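Local coordinates for protein beta-N-acetylhexosaminidase (Bacteroides fragilis, PDB 4PYS) that probably removes terminal N-acetylhexosamine residues from glycans as a family 20 glycoside hydrolase, and binds a zinc ion at a four-cysteine site, at residues 87-92 with 104-109; 407-412 with 454-459; 394-399 with 497-502. One frame throughout, in Å; residues are numbered along the deposited sequence.

Contact 1: residues 87-92 with 104-109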
# COMPACT_ATOMS: atom_id res chain seq x y z
N GLU A 87 -4.40 -6.70 -37.07
CA GLU A 87 -5.61 -7.53 -37.06
C GLU A 87 -6.20 -7.80 -35.67
O GLU A 87 -7.41 -7.95 -35.54
CB GLU A 87 -5.36 -8.86 -37.77
N ARG A 88 -5.36 -7.85 -34.64
CA ARG A 88 -5.84 -8.27 -33.33
C ARG A 88 -4.88 -7.88 -32.21
O ARG A 88 -3.76 -7.43 -32.46
CB ARG A 88 -6.02 -9.79 -33.31
CG ARG A 88 -4.69 -10.55 -33.43
CD ARG A 88 -4.87 -12.06 -33.40
NE ARG A 88 -5.52 -12.58 -34.60
CZ ARG A 88 -6.77 -13.01 -34.63
NH1 ARG A 88 -7.29 -13.48 -35.75
NH2 ARG A 88 -7.51 -12.99 -33.53
N ILE A 89 -5.35 -8.05 -30.98
CA ILE A 89 -4.49 -7.96 -29.81
C ILE A 89 -4.45 -9.33 -29.16
O ILE A 89 -5.48 -9.98 -28.98
CB ILE A 89 -5.05 -6.99 -28.76
CG1 ILE A 89 -5.31 -5.63 -29.39
CG2 ILE A 89 -4.09 -6.86 -27.58
CD1 ILE A 89 -5.78 -4.57 -28.40
N ILE A 90 -3.25 -9.78 -28.83
CA ILE A 90 -3.09 -10.99 -28.03
C ILE A 90 -2.47 -10.59 -26.72
O ILE A 90 -1.36 -10.05 -26.69
CB ILE A 90 -2.19 -12.00 -28.72
CG1 ILE A 90 -2.80 -12.39 -30.06
CG2 ILE A 90 -2.01 -13.24 -27.86
CD1 ILE A 90 -1.88 -13.20 -30.90
N VAL A 91 -3.19 -10.85 -25.63
CA VAL A 91 -2.67 -10.56 -24.30
C VAL A 91 -2.37 -11.88 -23.62
O VAL A 91 -3.22 -12.77 -23.56
CB VAL A 91 -3.71 -9.81 -23.44
CG1 VAL A 91 -3.10 -9.45 -22.09
CG2 VAL A 91 -4.18 -8.54 -24.15
N GLU A 92 -1.14 -12.02 -23.13
CA GLU A 92 -0.76 -13.24 -22.42
C GLU A 92 -0.32 -12.90 -21.01
O GLU A 92 0.30 -11.86 -20.79
CB GLU A 92 0.37 -13.96 -23.14
CG GLU A 92 -0.02 -14.49 -24.49
CD GLU A 92 1.18 -14.92 -25.29
OE1 GLU A 92 1.94 -14.05 -25.76
OE2 GLU A 92 1.36 -16.14 -25.42
N GLN A 104 -3.81 -2.29 -17.41
CA GLN A 104 -3.33 -0.96 -17.04
C GLN A 104 -2.44 -0.38 -18.15
O GLN A 104 -2.48 0.81 -18.43
CB GLN A 104 -2.57 -0.99 -15.71
CG GLN A 104 -3.40 -1.38 -14.50
CD GLN A 104 -4.49 -0.36 -14.16
OE1 GLN A 104 -4.65 0.66 -14.84
NE2 GLN A 104 -5.24 -0.65 -13.10
N SER A 105 -1.63 -1.23 -18.77
CA SER A 105 -0.81 -0.75 -19.90
C SER A 105 -1.66 -0.37 -21.12
O SER A 105 -1.39 0.64 -21.77
CB SER A 105 0.27 -1.77 -20.27
OG SER A 105 1.26 -1.84 -19.26
N LEU A 106 -2.68 -1.18 -21.43
CA LEU A 106 -3.56 -0.87 -22.56
C LEU A 106 -4.26 0.47 -22.35
O LEU A 106 -4.46 1.23 -23.30
CB LEU A 106 -4.60 -1.99 -22.76
CG LEU A 106 -4.10 -3.29 -23.38
CD1 LEU A 106 -5.19 -4.36 -23.35
CD2 LEU A 106 -3.63 -3.06 -24.82
N ARG A 107 -4.64 0.76 -21.10
CA ARG A 107 -5.26 2.05 -20.78
C ARG A 107 -4.41 3.22 -21.24
O ARG A 107 -4.92 4.19 -21.80
CB ARG A 107 -5.42 2.20 -19.26
CG ARG A 107 -6.58 1.49 -18.65
CD ARG A 107 -6.56 1.76 -17.14
NE ARG A 107 -7.05 3.09 -16.78
CZ ARG A 107 -7.03 3.57 -15.54
NH1 ARG A 107 -6.52 2.84 -14.56
NH2 ARG A 107 -7.51 4.78 -15.28
N GLN A 108 -3.10 3.12 -20.98
CA GLN A 108 -2.17 4.19 -21.33
C GLN A 108 -1.68 4.12 -22.77
O GLN A 108 -1.19 5.11 -23.30
CB GLN A 108 -0.97 4.17 -20.37
CG GLN A 108 -1.36 4.55 -18.96
CD GLN A 108 -0.18 4.67 -18.03
OE1 GLN A 108 0.89 5.16 -18.41
NE2 GLN A 108 -0.36 4.23 -16.79
N TRP A 109 -1.81 2.96 -23.39
CA TRP A 109 -1.31 2.78 -24.75
C TRP A 109 -2.31 3.28 -25.79
O TRP A 109 -1.93 3.67 -26.89
CB TRP A 109 -0.94 1.31 -24.99
CG TRP A 109 -0.12 1.09 -26.23
CD1 TRP A 109 -0.52 0.46 -27.37
CD2 TRP A 109 1.23 1.51 -26.45
NE1 TRP A 109 0.50 0.46 -28.29
CE2 TRP A 109 1.59 1.11 -27.75
CE3 TRP A 109 2.17 2.19 -25.67
CZ2 TRP A 109 2.86 1.36 -28.29
CZ3 TRP A 109 3.43 2.44 -26.20
CH2 TRP A 109 3.76 2.03 -27.50
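L106 reaches out from helix 96-109 with its forked end directed at the strand, and its two methyls divide the work between two strand residues. CD2 meets CD1 of I89 at 4.4 Å, while CD1 meets CG2 of V91 at the same distance of 4.4 Å. Both separations are loose for methyl groups, so the fork rests against the pair without interlocking. The strand residues, two apart, turn their CB atoms to the helix, whereas I90 between them points to the other side of the sheet. I89 is extended, its CD1 anti to CA (chi2 -176°), which carries that terminal methyl out to the leucine; the shorter V91 offers a methyl of its own branch. The backbones stay well apart, the nearest CA atoms being those of V91 and L106 at 9.9 Å.

This is a helix lying on one face of a mixed beta sheet, in the region assigned to domain 2 of glycoside hydrolase family 20, the non-catalytic alpha/beta domain of these enzymes. F119 of strand 117-126 and I82 of strand 80-84 each touch both I89 and L106, extending the apolar layer across neighbouring strands. A polar pair also lies within the helix: R107 NH1 donates to OE1 of Q104 over 2.9 Å, arriving in the carbonyl plane on a lone pair while the oxygen sits 18° out of the guanidinium plane. The NE2 end of Q104 is bonded to S157, and NH2 of R107 to Q487.

Contact 2: residues 407-412 with 454-459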
# COMPACT_ATOMS: atom_id res chain seq x y z
N PHE A 407 11.22 16.88 0.83
CA PHE A 407 12.01 16.40 -0.31
C PHE A 407 11.24 16.54 -1.62
O PHE A 407 10.01 16.69 -1.61
CB PHE A 407 12.49 14.94 -0.12
CG PHE A 407 11.38 13.91 -0.07
CD1 PHE A 407 10.93 13.30 -1.23
CD2 PHE A 407 10.84 13.52 1.15
CE1 PHE A 407 9.93 12.34 -1.19
CE2 PHE A 407 9.83 12.55 1.19
CZ PHE A 407 9.38 11.96 0.03
N ASP A 408 11.94 16.50 -2.75
CA ASP A 408 11.25 16.64 -4.02
C ASP A 408 11.47 15.47 -4.97
O ASP A 408 11.98 14.42 -4.57
CB ASP A 408 11.59 18.01 -4.68
CG ASP A 408 13.01 18.07 -5.24
OD1 ASP A 408 13.74 17.06 -5.21
OD2 ASP A 408 13.39 19.16 -5.74
N LEU A 409 11.06 15.63 -6.22
CA LEU A 409 11.09 14.53 -7.17
C LEU A 409 12.52 14.07 -7.48
O LEU A 409 12.76 12.86 -7.69
CB LEU A 409 10.35 14.91 -8.46
CG LEU A 409 10.05 13.77 -9.44
CD1 LEU A 409 9.04 12.78 -8.86
CD2 LEU A 409 9.53 14.34 -10.76
N GLU A 410 13.46 15.01 -7.51
CA GLU A 410 14.87 14.65 -7.68
C GLU A 410 15.39 13.83 -6.52
O GLU A 410 16.14 12.87 -6.73
CB GLU A 410 15.76 15.90 -7.87
CG GLU A 410 15.91 16.34 -9.31
CD GLU A 410 16.98 17.43 -9.51
OE1 GLU A 410 16.76 18.31 -10.35
OE2 GLU A 410 18.02 17.39 -8.82
N ASP A 411 15.02 14.18 -5.29
CA ASP A 411 15.49 13.43 -4.14
C ASP A 411 14.99 11.99 -4.21
O ASP A 411 15.77 11.05 -4.02
CB ASP A 411 15.03 14.07 -2.81
CG ASP A 411 15.61 15.45 -2.59
OD1 ASP A 411 16.83 15.64 -2.82
OD2 ASP A 411 14.85 16.35 -2.18
N VAL A 412 13.71 11.80 -4.48
CA VAL A 412 13.19 10.44 -4.48
C VAL A 412 13.79 9.64 -5.64
O VAL A 412 14.20 8.50 -5.47
CB VAL A 412 11.63 10.36 -4.43
CG1 VAL A 412 11.00 11.22 -5.49
CG2 VAL A 412 11.16 8.91 -4.55
N ILE A 454 4.91 10.00 -6.19
CA ILE A 454 4.59 8.56 -6.21
C ILE A 454 4.97 7.89 -7.53
O ILE A 454 5.19 6.67 -7.59
CB ILE A 454 3.10 8.30 -5.88
CG1 ILE A 454 2.91 6.81 -5.52
CG2 ILE A 454 2.19 8.72 -7.04
CD1 ILE A 454 1.85 6.57 -4.50
N LEU A 455 5.07 8.67 -8.61
CA LEU A 455 5.40 8.06 -9.88
C LEU A 455 6.85 7.58 -9.87
O LEU A 455 7.18 6.59 -10.52
CB LEU A 455 5.21 9.08 -11.02
CG LEU A 455 3.77 9.54 -11.24
CD1 LEU A 455 3.73 10.62 -12.32
CD2 LEU A 455 2.92 8.37 -11.66
N ALA A 456 7.70 8.28 -9.14
CA ALA A 456 9.10 7.86 -9.04
C ALA A 456 9.19 6.59 -8.21
O ALA A 456 9.96 5.69 -8.52
CB ALA A 456 9.95 8.96 -8.44
N LEU A 457 8.39 6.52 -7.16
CA LEU A 457 8.34 5.31 -6.33
C LEU A 457 7.80 4.13 -7.12
O LEU A 457 8.36 3.03 -7.07
CB LEU A 457 7.51 5.56 -5.06
CG LEU A 457 8.16 6.58 -4.12
CD1 LEU A 457 7.22 6.98 -2.98
CD2 LEU A 457 9.49 6.05 -3.58
N ALA A 458 6.72 4.34 -7.88
CA ALA A 458 6.17 3.26 -8.72
C ALA A 458 7.17 2.79 -9.76
O ALA A 458 7.24 1.61 -10.06
CB ALA A 458 4.88 3.71 -9.41
N GLU A 459 7.94 3.72 -10.31
CA GLU A 459 8.96 3.36 -11.30
C GLU A 459 10.04 2.49 -10.65
O GLU A 459 10.48 1.48 -11.20
CB GLU A 459 9.58 4.65 -11.86
CG GLU A 459 10.59 4.44 -12.98
CD GLU A 459 9.95 4.20 -14.32
OE1 GLU A 459 8.71 4.09 -14.38
OE2 GLU A 459 10.68 4.12 -15.33
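V412 places CG2 anti to its backbone N and CG1 between that N and the carbonyl carbon (chi1 51°), and this rotation spreads its two methyls over two residues of helix 453-462. CG1 comes to the methyl of A456 at 3.9 Å. CG2 presses on CD2 of L457 at 3.5 Å, tighter than usual van der Waals contact, and the two side chains cross there at about a right angle. L409 takes a different course: its CB is not aimed straight at the partner helix, but with CG anti to the backbone N (chi1 -168°) the branch ends nearer it, CD1 lying 3.9 Å from CB of A456. The alanine methyl is therefore touched by both L409 and V412, residues three apart on their helix. A side chain this small lets the backbones come close, with CA of V412 and CA of A456 6.6 Å apart.

Helix 409-415 is thus packed against helix 453-462, within the family 20 catalytic domain, a TIM-barrel-type fold; M431 and S433 of strand 428-435 touch L457, placing the pair against a strand of the barrel that runs parallel to its neighbours 132-138 and 381-383. F473 and Y474 of helix 470-486 reach A456 and L409 respectively, so a third helix shares this apolar layer. At the start of helix 409-415, D408 and D411 form a capping box. The N-cap residue D408 accepts from D411 N through OD1 at 3.2 Å, and D411 returns the bond through OD2, which takes D408 N at 3.0 Å. That second donor meets the carboxylate on its anti side, 24° out of plane. The remaining oxygens have partners too: D408 OD2 takes K496 N, and D411 OD1 forms a salt bridge with R415.

Contact 3: residues 394-399 with 497-502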
# COMPACT_ATOMS: atom_id res chain seq x y z
N PRO A 394 6.27 17.39 2.80
CA PRO A 394 6.00 18.32 1.70
C PRO A 394 7.30 18.73 1.01
O PRO A 394 8.36 18.30 1.44
CB PRO A 394 5.37 19.52 2.42
CG PRO A 394 5.95 19.49 3.81
CD PRO A 394 6.14 18.02 4.13
N LEU A 395 7.22 19.53 -0.05
CA LEU A 395 8.44 19.99 -0.73
C LEU A 395 9.06 21.20 -0.04
O LEU A 395 10.25 21.49 -0.23
CB LEU A 395 8.16 20.31 -2.20
CG LEU A 395 8.30 19.18 -3.21
CD1 LEU A 395 7.16 18.16 -3.09
CD2 LEU A 395 8.39 19.76 -4.62
N THR A 396 8.24 21.93 0.73
CA THR A 396 8.70 23.10 1.49
C THR A 396 8.02 23.01 2.85
O THR A 396 6.99 22.34 2.97
CB THR A 396 8.34 24.42 0.78
OG1 THR A 396 6.93 24.45 0.48
CG2 THR A 396 9.12 24.57 -0.53
N PRO A 397 8.59 23.65 3.89
CA PRO A 397 8.07 23.47 5.25
C PRO A 397 6.59 23.80 5.44
O PRO A 397 6.07 24.75 4.83
CB PRO A 397 8.94 24.42 6.08
CG PRO A 397 10.23 24.50 5.32
CD PRO A 397 9.83 24.45 3.87
N TRP A 398 5.92 23.03 6.28
CA TRP A 398 4.50 23.18 6.55
C TRP A 398 4.19 22.59 7.91
O TRP A 398 4.39 21.39 8.13
CB TRP A 398 3.68 22.47 5.47
CG TRP A 398 2.21 22.52 5.74
CD1 TRP A 398 1.39 23.61 5.65
CD2 TRP A 398 1.39 21.43 6.16
NE1 TRP A 398 0.10 23.26 5.98
CE2 TRP A 398 0.08 21.93 6.30
CE3 TRP A 398 1.63 20.09 6.43
CZ2 TRP A 398 -0.99 21.11 6.70
CZ3 TRP A 398 0.57 19.27 6.83
CH2 TRP A 398 -0.72 19.79 6.96
N LYS A 399 3.72 23.43 8.82
CA LYS A 399 3.38 23.00 10.19
C LYS A 399 4.51 22.21 10.86
O LYS A 399 5.62 22.72 11.01
CB LYS A 399 2.08 22.20 10.19
CG LYS A 399 0.90 23.00 9.63
CD LYS A 399 -0.42 22.36 9.98
CE LYS A 399 -1.59 23.18 9.45
NZ LYS A 399 -2.90 22.53 9.76
N GLU A 497 11.76 24.15 -6.74
CA GLU A 497 11.55 25.42 -7.45
C GLU A 497 10.10 25.65 -7.89
O GLU A 497 9.63 26.80 -7.92
CB GLU A 497 12.46 25.49 -8.68
N ASP A 498 9.42 24.58 -8.26
CA ASP A 498 8.00 24.63 -8.63
C ASP A 498 7.13 25.13 -7.47
O ASP A 498 6.06 25.71 -7.69
CB ASP A 498 7.48 23.24 -9.03
CG ASP A 498 8.08 22.71 -10.32
OD1 ASP A 498 8.58 23.51 -11.14
OD2 ASP A 498 8.03 21.47 -10.53
N ALA A 499 7.58 24.89 -6.24
CA ALA A 499 6.77 25.19 -5.06
C ALA A 499 6.80 26.67 -4.71
O ALA A 499 5.87 27.19 -4.10
CB ALA A 499 7.23 24.34 -3.87
N GLY A 500 7.87 27.35 -5.11
CA GLY A 500 8.01 28.76 -4.80
C GLY A 500 8.17 29.00 -3.32
O GLY A 500 8.56 28.10 -2.57
N THR A 501 7.83 30.21 -2.88
CA THR A 501 8.09 30.62 -1.51
C THR A 501 6.90 30.41 -0.58
O THR A 501 7.08 30.17 0.62
CB THR A 501 8.51 32.10 -1.46
OG1 THR A 501 7.78 32.77 -0.43
CG2 THR A 501 8.23 32.77 -2.79
N ASN A 502 5.69 30.50 -1.12
CA ASN A 502 4.49 30.32 -0.32
C ASN A 502 3.50 29.35 -0.95
O ASN A 502 2.35 29.71 -1.18
CB ASN A 502 3.81 31.67 -0.06
O HOH W 1 6.64 27.10 -0.67
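T396 and A499 touch where the C-terminal tail, with its short, weakly bonded helix 496-499, lies against the long loop that runs from helix 386-389 to helix 409-415, a connection of the catalytic TIM-barrel-type domain. Along the tail, the residue before the alanine, D498, turns its carboxylate back to the chain just before its helix, where OD2 accepts from the backbone N atoms of A494 and L495. A499 then points its methyl at the loop. CB of A499 lies 3.8 Å from CG2 of T396. More loosely, CB of A499 stands 4.5 Å from CB of L395, giving the contact a small apolar centre that is largely buried on the alanine side.

G500 follows with positive phi (66°), leaving the helix and swinging the chain aside. Its carbonyl oxygen passes 4.1 Å from CG2 of T396 and also accepts from a water. The threonine suits both tasks: chi1 of 53° sets CG2 anti to the carbonyl carbon, on the alanine, and leaves OG1 to its own partners, hydrogen-bonded to NE1 of W505, farther along the tail, and to a water 2.9 Å from OG1. That same water donates to O of G500, also over 2.9 Å.

In the fold
Contacts 1 and 2 are buried and apolar across their interfaces, while contact 3 lies nearer the surface and combines methyl packing with a water bridge. They differ in architecture: contact 1 sets a helix on a sheet in the domain 2 region, contact 2 sets two helices together in the catalytic domain, and contact 3 lays a loop against the C-terminal tail. Centres of contacts 1 and 2 are about 27 Å apart. Contact 2 falls inside the chain loop that contact 3 closes, and the two adjoin: F407 N probably bonds to P394 O at 3.2 Å, and L395 CD2 packs on D408 CB at 3.7 Å. Contact 1 touches neither of the others.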